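Local coordinates for MutT related protein (Methanosarcina mazei, PDB 3GRN), which is probably a Nudix-family hydrolase, related to MutT, that would cleave nucleoside diphosphate-linked compounds, though its own substrate is not established, at residues P6-V11 against T81-I86; V11-R16 against E53-E58; L25-N30 against K37-G42; D71-V76 against A87-G92. All coordinates share one frame; numbering follows the deposited sequence. Where two conformers were deposited one is given.

Contact 1 (P6-V11 against T81-I86)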
loop_
_atom_site.group_PDB
_atom_site.type_symbol
_atom_site.label_atom_id
_atom_site.label_comp_id
_atom_site.label_asym_id
_atom_site.label_seq_id
_atom_site.Cartn_x
_atom_site.Cartn_y
_atom_site.Cartn_z
ATOM N N PRO A 6 -8.095 8.853 16.970
ATOM C CA PRO A 6 -8.587 9.500 15.742
ATOM C C PRO A 6 -9.478 8.572 14.928
ATOM O O PRO A 6 -9.369 7.334 15.054
ATOM C CB PRO A 6 -7.310 9.775 14.951
ATOM C CG PRO A 6 -6.362 8.693 15.395
ATOM C CD PRO A 6 -6.664 8.528 16.868
ATOM N N TYR A 7 -10.361 9.172 14.129
ATOM C CA TYR A 7 -11.150 8.425 13.132
ATOM C C TYR A 7 -10.457 8.512 11.785
ATOM O O TYR A 7 -9.847 9.543 11.470
ATOM C CB TYR A 7 -12.564 8.992 12.984
ATOM C CG TYR A 7 -13.504 8.674 14.102
ATOM C CD1 TYR A 7 -14.310 7.529 14.044
ATOM C CD2 TYR A 7 -13.622 9.520 15.208
ATOM C CE1 TYR A 7 -15.199 7.223 15.077
ATOM C CE2 TYR A 7 -14.506 9.232 16.251
ATOM C CZ TYR A 7 -15.282 8.072 16.185
ATOM O OH TYR A 7 -16.151 7.767 17.206
ATOM N N ILE A 8 -10.561 7.443 10.982
ATOM C CA ILE A 8 -10.141 7.477 9.588
ATOM C C ILE A 8 -11.254 6.903 8.731
ATOM O O ILE A 8 -12.111 6.162 9.247
ATOM C CB ILE A 8 -8.817 6.719 9.313
ATOM C CG1 ILE A 8 -9.004 5.223 9.528
ATOM C CG2 ILE A 8 -7.650 7.315 10.180
ATOM C CD1 ILE A 8 -8.093 4.353 8.731
ATOM N N ILE A 9 -11.271 7.312 7.454
ATOM C CA ILE A 9 -12.275 6.819 6.498
ATOM C C ILE A 9 -11.607 5.758 5.614
ATOM O O ILE A 9 -10.502 5.969 5.075
ATOM C CB ILE A 9 -12.865 7.973 5.597
ATOM C CG1 ILE A 9 -13.376 9.150 6.440
ATOM C CG2 ILE A 9 -13.967 7.430 4.628
ATOM C CD1 ILE A 9 -14.484 8.789 7.428
ATOM N N SER A 10 -12.281 4.625 5.471
ATOM C CA SER A 10 -11.836 3.570 4.578
ATOM C C SER A 10 -12.957 3.222 3.629
ATOM O O SER A 10 -14.112 3.596 3.862
ATOM C CB SER A 10 -11.384 2.328 5.347
ATOM O OG SER A 10 -10.191 2.593 6.072
ATOM N N VAL A 11 -12.605 2.564 2.530
ATOM C CA VAL A 11 -13.590 2.067 1.566
ATOM C C VAL A 11 -13.339 0.595 1.217
ATOM O O VAL A 11 -12.192 0.157 1.096
ATOM C CB VAL A 11 -13.613 2.935 0.284
ATOM C CG1 VAL A 11 -14.228 4.300 0.565
ATOM C CG2 VAL A 11 -12.187 3.128 -0.274
ATOM N N THR A 81 -6.477 -0.611 17.604
ATOM C CA THR A 81 -5.734 -0.070 18.717
ATOM C C THR A 81 -5.377 1.426 18.528
ATOM O O THR A 81 -5.461 2.204 19.484
ATOM C CB THR A 81 -4.512 -0.960 19.114
ATOM O OG1 THR A 81 -3.904 -0.380 20.266
ATOM C CG2 THR A 81 -3.490 -1.032 17.982
ATOM N N GLU A 82 -5.011 1.846 17.310
ATOM C CA GLU A 82 -4.555 3.230 17.200
ATOM C C GLU A 82 -5.482 4.185 16.452
ATOM O O GLU A 82 -5.196 5.378 16.388
ATOM C CB GLU A 82 -3.123 3.301 16.679
ATOM C CG GLU A 82 -2.990 3.110 15.208
ATOM C CD GLU A 82 -1.653 2.504 14.834
ATOM O OE1 GLU A 82 -0.625 2.862 15.460
ATOM O OE2 GLU A 82 -1.642 1.668 13.904
ATOM N N LYS A 83 -6.599 3.663 15.938
ATOM C CA LYS A 83 -7.594 4.491 15.245
ATOM C C LYS A 83 -8.957 3.789 15.217
ATOM O O LYS A 83 -9.025 2.563 15.383
ATOM C CB LYS A 83 -7.136 4.787 13.815
ATOM C CG LYS A 83 -7.045 3.537 12.921
ATOM C CD LYS A 83 -6.073 3.758 11.785
ATOM C CE LYS A 83 -5.641 2.436 11.192
ATOM N NZ LYS A 83 -4.627 1.787 12.067
ATOM N N LYS A 84 -10.016 4.573 15.001
ATOM C CA LYS A 84 -11.348 4.042 14.697
ATOM C C LYS A 84 -11.598 4.178 13.205
ATOM O O LYS A 84 -11.331 5.227 12.624
ATOM C CB LYS A 84 -12.429 4.801 15.468
ATOM C CG LYS A 84 -12.284 4.642 17.029
ATOM C CD LYS A 84 -13.446 5.251 17.806
ATOM C CE LYS A 84 -14.602 4.254 17.964
ATOM N NZ LYS A 84 -15.839 4.842 18.578
ATOM N N VAL A 85 -12.140 3.132 12.604
ATOM C CA VAL A 85 -12.360 3.114 11.183
ATOM C C VAL A 85 -13.861 3.299 10.871
ATOM O O VAL A 85 -14.725 2.659 11.467
ATOM C CB VAL A 85 -11.805 1.821 10.567
ATOM C CG1 VAL A 85 -12.128 1.747 9.078
ATOM C CG2 VAL A 85 -10.263 1.730 10.823
ATOM N N ILE A 86 -14.151 4.228 9.979
ATOM C CA ILE A 86 -15.498 4.360 9.430
ATOM C C ILE A 86 -15.328 3.952 7.975
ATOM O O ILE A 86 -14.596 4.619 7.216
ATOM C CB ILE A 86 -15.995 5.817 9.423
ATOM C CG1 ILE A 86 -16.155 6.374 10.848
ATOM C CG2 ILE A 86 -17.336 5.903 8.669
ATOM C CD1 ILE A 86 -16.123 7.909 10.893
#
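Tyr-7 and Lys-84 lie side by side and point the same way across a parallel strand pair of the mixed Nudix sheet, where strand 7-16 runs beside strand 84-94. The lysine's CB and CD follow the phenol ring, CB 3.6 Å from Tyr-7 CD1, and its NZ gives a hydrogen bond to Tyr-7 OH at 3.2 Å. A bend at chi3 (87°) in an otherwise extended chain turns the ammonium toward that hydroxyl. Cutting Lys-84 back to an alanine is likely to leave the phenol oxygen without this donor and the outer end of the ring without the methylenes beside it. On the same face, Ile-86 CD1 comes within 3.7 Å of Tyr-7 CD1 and also meets Ile-9 CD1, a small apolar row. The other face carries Ile-8, whose CG1 packs 3.9 Å from Val-85 CG2 while its CD1 reaches the aliphatic part of Lys-83; next to it Ser-10 rests on Val-85 CG1. Beneath the side chains the backbone ladder fixes the register: Lys-84 N binds Pro-6 O, Ile-8 N binds Lys-84 O and Ile-86 N binds Ile-8 O, each close to the line of the acceptor's C=O. Further out, Glu-82 pairs with Arg-32, and Lys-83 NZ with Glu-82 OE2. The ladder's last rung departs from this alignment: Ser-10 N reaches Ile-86 O at 2.9 Å, tilted 28° from the carbonyl plane.

Contact 2 (V11-R16 against E53-E58)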
loop_
_atom_site.group_PDB
_atom_site.type_symbol
_atom_site.label_atom_id
_atom_site.label_comp_id
_atom_site.label_asym_id
_atom_site.label_seq_id
_atom_site.Cartn_x
_atom_site.Cartn_y
_atom_site.Cartn_z
ATOM N N VAL A 11 -12.605 2.564 2.530
ATOM C CA VAL A 11 -13.590 2.067 1.566
ATOM C C VAL A 11 -13.339 0.595 1.217
ATOM O O VAL A 11 -12.192 0.157 1.096
ATOM C CB VAL A 11 -13.613 2.935 0.284
ATOM C CG1 VAL A 11 -14.228 4.300 0.565
ATOM C CG2 VAL A 11 -12.187 3.128 -0.274
ATOM N N TYR A 12 -14.414 -0.167 1.081
ATOM C CA TYR A 12 -14.338 -1.584 0.659
ATOM C C TYR A 12 -15.224 -1.857 -0.553
ATOM O O TYR A 12 -16.193 -1.119 -0.804
ATOM C CB TYR A 12 -14.679 -2.518 1.814
ATOM C CG TYR A 12 -13.665 -2.385 2.929
ATOM C CD1 TYR A 12 -12.435 -3.046 2.845
ATOM C CD2 TYR A 12 -13.892 -1.555 4.019
ATOM C CE1 TYR A 12 -11.461 -2.928 3.845
ATOM C CE2 TYR A 12 -12.896 -1.413 5.033
ATOM C CZ TYR A 12 -11.684 -2.100 4.915
ATOM O OH TYR A 12 -10.702 -2.002 5.885
ATOM N N ALA A 13 -14.873 -2.912 -1.315
ATOM C CA ALA A 13 -15.678 -3.291 -2.497
ATOM C C ALA A 13 -16.240 -4.685 -2.364
ATOM O O ALA A 13 -15.531 -5.601 -1.943
ATOM C CB ALA A 13 -14.851 -3.209 -3.756
ATOM N N LEU A 14 -17.517 -4.833 -2.727
ATOM C CA LEU A 14 -18.152 -6.142 -2.871
ATOM C C LEU A 14 -18.056 -6.522 -4.342
ATOM O O LEU A 14 -18.750 -5.953 -5.192
ATOM C CB LEU A 14 -19.633 -6.098 -2.486
ATOM C CG LEU A 14 -19.972 -5.846 -1.033
ATOM C CD1 LEU A 14 -21.508 -5.777 -0.886
ATOM C CD2 LEU A 14 -19.390 -6.909 -0.118
ATOM N N ILE A 15 -17.194 -7.484 -4.624
ATOM C CA ILE A 15 -16.936 -7.890 -6.001
ATOM C C ILE A 15 -17.327 -9.344 -6.117
ATOM O O ILE A 15 -16.788 -10.164 -5.385
ATOM C CB ILE A 15 -15.454 -7.726 -6.345
ATOM C CG1 ILE A 15 -15.067 -6.244 -6.260
ATOM C CG2 ILE A 15 -15.147 -8.283 -7.722
ATOM C CD1 ILE A 15 -13.620 -5.980 -6.478
ATOM N N ARG A 16 -18.214 -9.645 -7.075
ATOM C CA ARG A 16 -18.717 -11.013 -7.265
ATOM C C ARG A 16 -18.240 -11.635 -8.572
ATOM O O ARG A 16 -17.938 -10.929 -9.527
ATOM C CB ARG A 16 -20.250 -11.052 -7.236
ATOM C CG ARG A 16 -20.875 -10.461 -5.994
ATOM C CD ARG A 16 -22.347 -10.233 -6.254
ATOM N NE ARG A 16 -22.955 -9.329 -5.287
ATOM C CZ ARG A 16 -22.900 -8.002 -5.353
ATOM N NH1 ARG A 16 -22.253 -7.392 -6.344
ATOM N NH2 ARG A 16 -23.491 -7.282 -4.411
ATOM N N GLU A 53 -13.218 7.261 -6.144
ATOM C CA GLU A 53 -11.841 7.236 -6.675
ATOM C C GLU A 53 -11.012 6.320 -5.790
ATOM O O GLU A 53 -10.238 5.500 -6.281
ATOM C CB GLU A 53 -11.209 8.634 -6.684
ATOM C CG GLU A 53 -11.554 9.510 -7.891
ATOM C CD GLU A 53 -11.276 11.021 -7.683
ATOM O OE1 GLU A 53 -10.838 11.455 -6.583
ATOM O OE2 GLU A 53 -11.504 11.789 -8.647
ATOM N N GLY A 54 -11.180 6.473 -4.474
ATOM C CA GLY A 54 -10.492 5.638 -3.505
ATOM C C GLY A 54 -10.743 4.151 -3.671
ATOM O O GLY A 54 -9.810 3.353 -3.660
ATOM N N VAL A 55 -12.004 3.777 -3.829
ATOM C CA VAL A 55 -12.282 2.343 -3.875
ATOM C C VAL A 55 -11.763 1.737 -5.189
ATOM O O VAL A 55 -11.200 0.643 -5.154
ATOM C CB VAL A 55 -13.759 2.012 -3.522
ATOM C CG1 VAL A 55 -14.684 2.480 -4.596
ATOM C CG2 VAL A 55 -13.919 0.542 -3.145
ATOM N N ALA A 56 -11.877 2.456 -6.303
ATOM C CA ALA A 56 -11.336 1.933 -7.574
ATOM C C ALA A 56 -9.797 1.769 -7.504
ATOM O O ALA A 56 -9.268 0.759 -7.955
ATOM C CB ALA A 56 -11.751 2.806 -8.748
ATOM N N ARG A 57 -9.124 2.752 -6.897
ATOM C CA ARG A 57 -7.664 2.747 -6.698
ATOM C C ARG A 57 -7.247 1.565 -5.841
ATOM O O ARG A 57 -6.351 0.820 -6.208
ATOM C CB ARG A 57 -7.223 4.051 -6.027
ATOM C CG ARG A 57 -5.734 4.088 -5.689
ATOM C CD ARG A 57 -5.346 5.326 -4.875
ATOM N NE ARG A 57 -6.163 5.543 -3.672
ATOM C CZ ARG A 57 -5.997 4.961 -2.494
ATOM N NH1 ARG A 57 -5.050 4.046 -2.284
ATOM N NH2 ARG A 57 -6.819 5.292 -1.500
ATOM N N GLU A 58 -7.919 1.381 -4.702
ATOM C CA GLU A 58 -7.615 0.255 -3.800
ATOM C C GLU A 58 -7.858 -1.111 -4.438
ATOM O O GLU A 58 -7.052 -2.028 -4.278
ATOM C CB GLU A 58 -8.412 0.406 -2.512
ATOM C CG GLU A 58 -7.901 1.592 -1.689
ATOM C CD GLU A 58 -6.633 1.325 -0.874
ATOM O OE1 GLU A 58 -6.116 0.191 -0.867
ATOM O OE2 GLU A 58 -6.155 2.281 -0.213
#
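Val-11 and Val-55 bring the two backbones to 5.6 Å between their CA atoms, where strand 11-16 crosses helix 53-58 at 66° with 7.8 Å between the segment axes. Few side chains make the contact, and all that touch are buried. Val-11 turns its CG2 branch to the helix, 3.6 Å from the backbone N of Val-55 and 3.8 Å from its CB. The same methyl, Val-11 CG2, lies 3.8 Å from Gly-54 C. Val-55 answers with CG2, set anti to its backbone N, with CG1 between the backbone N and the carbonyl carbon (chi1 69°); CG2 rests 3.7 Å from Tyr-12 O and 3.9 Å from Ala-13 CB. One valine methyl thus bridges two successive strand residues, and the interface is held by apolar contact alone. One turn on, Arg-57 NH1 and Glu-58 OE2 form a salt bridge within the helix, and a glycerol, probably from the crystallisation liquor, is hydrogen-bonded to that same carboxylate oxygen. Helix 51-63 belongs to the Nudix box, and this contact seats it on the sheet. Val-11 also touches Phe-90 of strand 84-94, while on the other face of the strand Tyr-12 meets Phe-126 of helix 124-137 edge-to-face and Leu-14 packs on that helix.

Contact 3 (L25-N30 against K37-G42)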
loop_
_atom_site.group_PDB
_atom_site.type_symbol
_atom_site.label_atom_id
_atom_site.label_comp_id
_atom_site.label_asym_id
_atom_site.label_seq_id
_atom_site.Cartn_x
_atom_site.Cartn_y
_atom_site.Cartn_z
ATOM N N LEU A 25 -9.897 -11.502 0.557
ATOM C CA LEU A 25 -8.441 -11.529 0.473
ATOM C C LEU A 25 -7.890 -11.743 1.869
ATOM O O LEU A 25 -8.399 -11.162 2.820
ATOM C CB LEU A 25 -7.946 -10.170 -0.010
ATOM C CG LEU A 25 -8.570 -9.581 -1.272
ATOM C CD1 LEU A 25 -7.946 -8.186 -1.520
ATOM C CD2 LEU A 25 -8.308 -10.490 -2.427
ATOM N N ARG A 26 -6.841 -12.552 1.995
ATOM C CA ARG A 26 -6.205 -12.733 3.304
ATOM C C ARG A 26 -4.983 -11.856 3.436
ATOM O O ARG A 26 -4.105 -11.922 2.595
ATOM C CB ARG A 26 -5.848 -14.196 3.548
ATOM C CG ARG A 26 -5.342 -14.415 4.965
ATOM C CD ARG A 26 -5.412 -15.849 5.398
ATOM N NE ARG A 26 -4.212 -16.588 5.050
ATOM C CZ ARG A 26 -3.078 -16.602 5.756
ATOM N NH1 ARG A 26 -2.056 -17.327 5.326
ATOM N NH2 ARG A 26 -2.935 -15.888 6.874
ATOM N N ARG A 27 -4.907 -11.081 4.513
ATOM C CA ARG A 27 -3.887 -10.065 4.718
ATOM C C ARG A 27 -2.524 -10.691 5.031
ATOM O O ARG A 27 -2.468 -11.748 5.647
ATOM C CB ARG A 27 -4.289 -9.140 5.860
ATOM C CG ARG A 27 -5.562 -8.342 5.605
ATOM C CD ARG A 27 -6.017 -7.540 6.842
ATOM N NE ARG A 27 -5.072 -6.490 7.239
ATOM C CZ ARG A 27 -4.987 -5.284 6.674
ATOM N NH1 ARG A 27 -5.789 -4.951 5.671
ATOM N NH2 ARG A 27 -4.084 -4.408 7.102
ATOM N N SER A 28 -1.447 -10.022 4.604
ATOM C CA SER A 28 -0.093 -10.519 4.871
ATOM C C SER A 28 0.261 -10.401 6.355
ATOM O O SER A 28 -0.341 -9.592 7.089
ATOM C CB SER A 28 0.942 -9.789 4.037
ATOM O OG SER A 28 1.134 -8.470 4.505
ATOM N N GLU A 29 1.244 -11.200 6.770
ATOM C CA GLU A 29 1.657 -11.286 8.180
ATOM C C GLU A 29 2.408 -10.043 8.678
ATOM O O GLU A 29 2.448 -9.773 9.881
ATOM C CB GLU A 29 2.470 -12.549 8.416
ATOM C CG GLU A 29 1.739 -13.826 8.037
ATOM C CD GLU A 29 0.614 -14.159 8.987
ATOM O OE1 GLU A 29 0.688 -13.735 10.171
ATOM O OE2 GLU A 29 -0.330 -14.857 8.545
ATOM N N ASN A 30 2.970 -9.284 7.741
ATOM C CA ASN A 30 3.746 -8.081 8.054
ATOM C C ASN A 30 2.914 -6.794 8.129
ATOM O O ASN A 30 3.475 -5.693 8.283
ATOM C CB ASN A 30 4.879 -7.912 7.034
ATOM C CG ASN A 30 5.488 -9.237 6.610
ATOM O OD1 ASN A 30 5.440 -9.607 5.436
ATOM N ND2 ASN A 30 6.055 -9.967 7.567
ATOM N N LYS A 37 -5.392 -11.915 8.704
ATOM C CA LYS A 37 -6.847 -12.150 8.693
ATOM C C LYS A 37 -7.491 -11.931 7.305
ATOM O O LYS A 37 -6.945 -11.195 6.484
ATOM C CB LYS A 37 -7.539 -11.277 9.747
ATOM C CG LYS A 37 -7.121 -11.584 11.193
ATOM C CD LYS A 37 -8.156 -11.094 12.205
ATOM C CE LYS A 37 -7.846 -11.574 13.636
ATOM N NZ LYS A 37 -6.561 -11.030 14.207
ATOM N N TRP A 38 -8.638 -12.567 7.063
ATOM C CA TRP A 38 -9.457 -12.310 5.855
ATOM C C TRP A 38 -10.077 -10.886 5.853
ATOM O O TRP A 38 -10.377 -10.346 6.910
ATOM C CB TRP A 38 -10.528 -13.391 5.683
ATOM C CG TRP A 38 -9.923 -14.708 5.361
ATOM C CD1 TRP A 38 -9.550 -15.684 6.254
ATOM C CD2 TRP A 38 -9.558 -15.190 4.065
ATOM N NE1 TRP A 38 -8.994 -16.750 5.584
ATOM C CE2 TRP A 38 -8.985 -16.473 4.241
ATOM C CE3 TRP A 38 -9.663 -14.667 2.767
ATOM C CZ2 TRP A 38 -8.525 -17.240 3.167
ATOM C CZ3 TRP A 38 -9.206 -15.432 1.702
ATOM C CH2 TRP A 38 -8.644 -16.703 1.911
ATOM N N ASP A 39 -10.228 -10.290 4.659
ATOM C CA ASP A 39 -10.625 -8.898 4.480
ATOM C C ASP A 39 -11.367 -8.748 3.136
ATOM O O ASP A 39 -11.313 -9.644 2.291
ATOM C CB ASP A 39 -9.356 -8.024 4.495
ATOM C CG ASP A 39 -9.604 -6.606 4.994
ATOM O OD1 ASP A 39 -10.764 -6.168 5.034
ATOM O OD2 ASP A 39 -8.629 -5.907 5.349
ATOM N N LEU A 40 -12.026 -7.615 2.924
ATOM C CA LEU A 40 -12.556 -7.283 1.611
ATOM C C LEU A 40 -11.494 -6.448 0.924
ATOM O O LEU A 40 -10.674 -5.797 1.618
ATOM C CB LEU A 40 -13.845 -6.464 1.720
ATOM C CG LEU A 40 -15.132 -7.126 2.214
ATOM C CD1 LEU A 40 -16.240 -6.097 2.285
ATOM C CD2 LEU A 40 -15.550 -8.234 1.250
ATOM N N PRO A 41 -11.529 -6.393 -0.425
ATOM C CA PRO A 41 -10.677 -5.427 -1.133
ATOM C C PRO A 41 -11.040 -4.012 -0.715
ATOM O O PRO A 41 -12.211 -3.715 -0.566
ATOM C CB PRO A 41 -11.060 -5.629 -2.602
ATOM C CG PRO A 41 -11.627 -6.974 -2.662
ATOM C CD PRO A 41 -12.312 -7.213 -1.369
ATOM N N GLY A 42 -10.039 -3.195 -0.453
ATOM C CA GLY A 42 -10.274 -1.799 -0.067
ATOM C C GLY A 42 -9.213 -1.315 0.879
ATOM O O GLY A 42 -8.195 -1.994 1.079
#
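Arg-26 and Trp-38 face each other in a non-hydrogen-bonded antiparallel pair, their CA atoms 4.2 Å apart, and form the close-packed part of the contact. Arg-26 CB sits over the centre of the six-membered ring at 3.7 Å, a CH-pi contact only 5° off the ring normal, and CD follows along the same face to 3.7 Å from Trp-38 NE1. The arginine's CG is anti to the backbone N (chi1 -173°), which lays the aliphatic chain along the indole; its guanidinium then leaves, 55° from the ring plane, to a salt bridge with Glu-107, with Glu-29 OE2 as a second anionic partner. Without the indole, as with a serine here, the arginine's methylenes would probably lose their cover and its chain become freer to swing.

Asp-39, on the face of Leu-25, takes a salt bridge from Arg-27 NH1 to its OD2 at 3.0 Å, met nearly along the carboxylate's C-O direction although the two flat groups are turned 56° apart. Arg-27 NH2 is held in addition by Thr-33 O, which helps to fix the rotation of the guanidinium. Inward, Leu-25 CD1 touches Pro-41 CG at 4.0 Å, beside Val-59 and Glu-62 of helix 51-63. The outer end is looser: Lys-37 gives its backbone O to Arg-27 N at 2.8 Å, but its CB is directed away from strand 25-27 and the residue is exposed. Leu-25 and Asp-39 exchange a reciprocal pair of backbone bonds. The whole is a beta hairpin of the Nudix fold, its second strand leading into the Nudix box.

Contact 4 (D71-V76 against A87-G92)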
loop_
_atom_site.group_PDB
_atom_site.type_symbol
_atom_site.label_atom_id
_atom_site.label_comp_id
_atom_site.label_asym_id
_atom_site.label_seq_id
_atom_site.Cartn_x
_atom_site.Cartn_y
_atom_site.Cartn_z
ATOM N N ASP A 71 -23.401 1.362 -6.707
ATOM C CA ASP A 71 -24.051 2.017 -5.581
ATOM C C ASP A 71 -23.367 1.674 -4.248
ATOM O O ASP A 71 -22.658 0.673 -4.129
ATOM C CB ASP A 71 -25.515 1.591 -5.515
ATOM C CG ASP A 71 -26.305 2.009 -6.746
ATOM O OD1 ASP A 71 -26.059 3.115 -7.282
ATOM O OD2 ASP A 71 -27.186 1.228 -7.165
ATOM N N ILE A 72 -23.613 2.499 -3.238
ATOM C CA ILE A 72 -23.157 2.166 -1.885
ATOM C C ILE A 72 -23.950 0.981 -1.347
ATOM O O ILE A 72 -25.175 0.956 -1.465
ATOM C CB ILE A 72 -23.302 3.379 -0.953
ATOM C CG1 ILE A 72 -22.388 4.509 -1.411
ATOM C CG2 ILE A 72 -23.017 2.982 0.495
ATOM C CD1 ILE A 72 -22.903 5.864 -1.030
ATOM N N ALA A 73 -23.251 -0.007 -0.780
ATOM C CA ALA A 73 -23.865 -1.226 -0.257
ATOM C C ALA A 73 -24.161 -1.115 1.239
ATOM O O ALA A 73 -24.998 -1.835 1.765
ATOM C CB ALA A 73 -22.991 -2.407 -0.527
ATOM N N GLY A 74 -23.440 -0.226 1.903
ATOM C CA GLY A 74 -23.617 0.012 3.338
ATOM C C GLY A 74 -22.352 0.524 4.008
ATOM O O GLY A 74 -21.442 1.042 3.355
ATOM N N GLN A 75 -22.291 0.301 5.316
ATOM C CA GLN A 75 -21.318 0.916 6.213
ATOM C C GLN A 75 -20.796 -0.143 7.165
ATOM O O GLN A 75 -21.589 -0.953 7.641
ATOM C CB GLN A 75 -22.063 2.019 7.001
ATOM C CG GLN A 75 -21.388 2.610 8.224
ATOM C CD GLN A 75 -21.637 1.828 9.507
ATOM O OE1 GLN A 75 -20.744 1.720 10.344
ATOM N NE2 GLN A 75 -22.852 1.282 9.672
ATOM N N VAL A 76 -19.499 -0.113 7.488
ATOM C CA VAL A 76 -19.001 -0.883 8.610
ATOM C C VAL A 76 -18.088 0.043 9.421
ATOM O O VAL A 76 -17.325 0.820 8.846
ATOM C CB VAL A 76 -18.310 -2.214 8.180
ATOM C CG1 VAL A 76 -17.057 -1.964 7.402
ATOM C CG2 VAL A 76 -17.983 -3.053 9.377
ATOM N N ALA A 87 -15.978 2.864 7.591
ATOM C CA ALA A 87 -15.751 2.319 6.251
ATOM C C ALA A 87 -17.042 2.267 5.439
ATOM O O ALA A 87 -18.097 1.868 5.945
ATOM C CB ALA A 87 -15.133 0.970 6.324
ATOM N N ILE A 88 -16.942 2.702 4.191
ATOM C CA ILE A 88 -18.089 2.691 3.290
ATOM C C ILE A 88 -17.873 1.561 2.283
ATOM O O ILE A 88 -16.778 1.424 1.694
ATOM C CB ILE A 88 -18.327 4.074 2.606
ATOM C CG1 ILE A 88 -18.598 5.168 3.658
ATOM C CG2 ILE A 88 -19.532 4.016 1.679
ATOM C CD1 ILE A 88 -17.367 5.860 4.190
ATOM N N VAL A 89 -18.912 0.743 2.107
ATOM C CA VAL A 89 -18.817 -0.449 1.266
ATOM C C VAL A 89 -19.558 -0.157 -0.039
ATOM O O VAL A 89 -20.710 0.289 -0.016
ATOM C CB VAL A 89 -19.400 -1.710 1.943
ATOM C CG1 VAL A 89 -19.221 -2.878 1.022
ATOM C CG2 VAL A 89 -18.699 -1.999 3.292
ATOM N N PHE A 90 -18.872 -0.382 -1.156
ATOM C CA PHE A 90 -19.417 -0.156 -2.483
ATOM C C PHE A 90 -19.687 -1.469 -3.185
ATOM O O PHE A 90 -18.966 -2.462 -2.977
ATOM C CB PHE A 90 -18.429 0.667 -3.309
ATOM C CG PHE A 90 -18.389 2.109 -2.916
ATOM C CD1 PHE A 90 -19.225 3.034 -3.550
ATOM C CD2 PHE A 90 -17.511 2.551 -1.923
ATOM C CE1 PHE A 90 -19.195 4.373 -3.188
ATOM C CE2 PHE A 90 -17.488 3.887 -1.540
ATOM C CZ PHE A 90 -18.325 4.804 -2.162
ATOM N N ASP A 91 -20.728 -1.474 -4.013
ATOM C CA ASP A 91 -21.029 -2.643 -4.797
ATOM C C ASP A 91 -20.249 -2.551 -6.110
ATOM O O ASP A 91 -20.390 -1.600 -6.882
ATOM C CB ASP A 91 -22.543 -2.780 -5.008
ATOM C CG ASP A 91 -22.942 -4.179 -5.453
ATOM O OD1 ASP A 91 -22.365 -4.677 -6.440
ATOM O OD2 ASP A 91 -23.840 -4.779 -4.822
ATOM N N GLY A 92 -19.409 -3.552 -6.333
ATOM C CA GLY A 92 -18.508 -3.590 -7.471
ATOM C C GLY A 92 -19.054 -4.474 -8.579
ATOM O O GLY A 92 -18.410 -4.629 -9.613
#
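A classic beta bulge interrupts the antiparallel hairpin of strands 72-79 and 84-94: Ala-73 and Gly-74 together face Val-89. The carbonyl of Val-89 takes both amides, Ala-73 N at 2.7 Å and Gly-74 N in a weak bond at 3.4 Å, and Val-89 N returns a bond to Gly-74 O at 2.8 Å. Gly-74 has phi/psi of 153/-157°, where a CB would collide with the carbonyl oxygen of Ala-73. The regular ladder resumes with Val-76 and Ala-87, which exchange two backbone bonds, and Val-76 CG1 packs 3.7 Å from Ala-87 CB. At the other end Asp-91 N binds Asp-71 O at 2.9 Å. Ile-72 splits its branches: CG1 runs alongside the Phe-90 ring to CE1 at 3.7 Å, and CG2 meets Ile-88 CG2 at 3.8 Å. With CG anti to the carbonyl carbon (chi1 -74°), Phe-90 carries its ring beside the isoleucine. Asp-91 OD2 forms a salt bridge with Arg-16 of strand 7-16, and OD1 accepts from Gly-93 N. Helices cover both faces of the hairpin: Ala-73 and Val-89 pack on Phe-129 of helix 124-137, whereas Phe-90 and Ile-88 reach Leu-51 of helix 51-63, and strand 7-16 flanks strand 84-94 on the side away from strand 72-79.

In the fold
One mixed sheet carries all four contacts. Contacts 1 and 2 share Val-11 on strand 7-16, their centres about 17 Å apart, and contact 1 closes a loop of chain in which contacts 2 and 3 are nested. Contact 4 continues strand 84-94 from contact 1, and Ser-10 O of strand 7-16 probably accepts from Ile-88 N, 3.0 Å away. Contacts 2 and 4 are nearest, about 9 Å between centres, and Arg-16 NH2 meets Asp-91 OD2 at 2.6 Å. Contact 3 joins contact 2 through a probable hydrogen bond from Ala-13 N to Pro-41 O (2.9 Å), and lies about 18 Å from contact 4, centre to centre. Glycerol near Ser-10, Tyr-12 and Arg-27 may mark a pocket beside the Nudix-box helix.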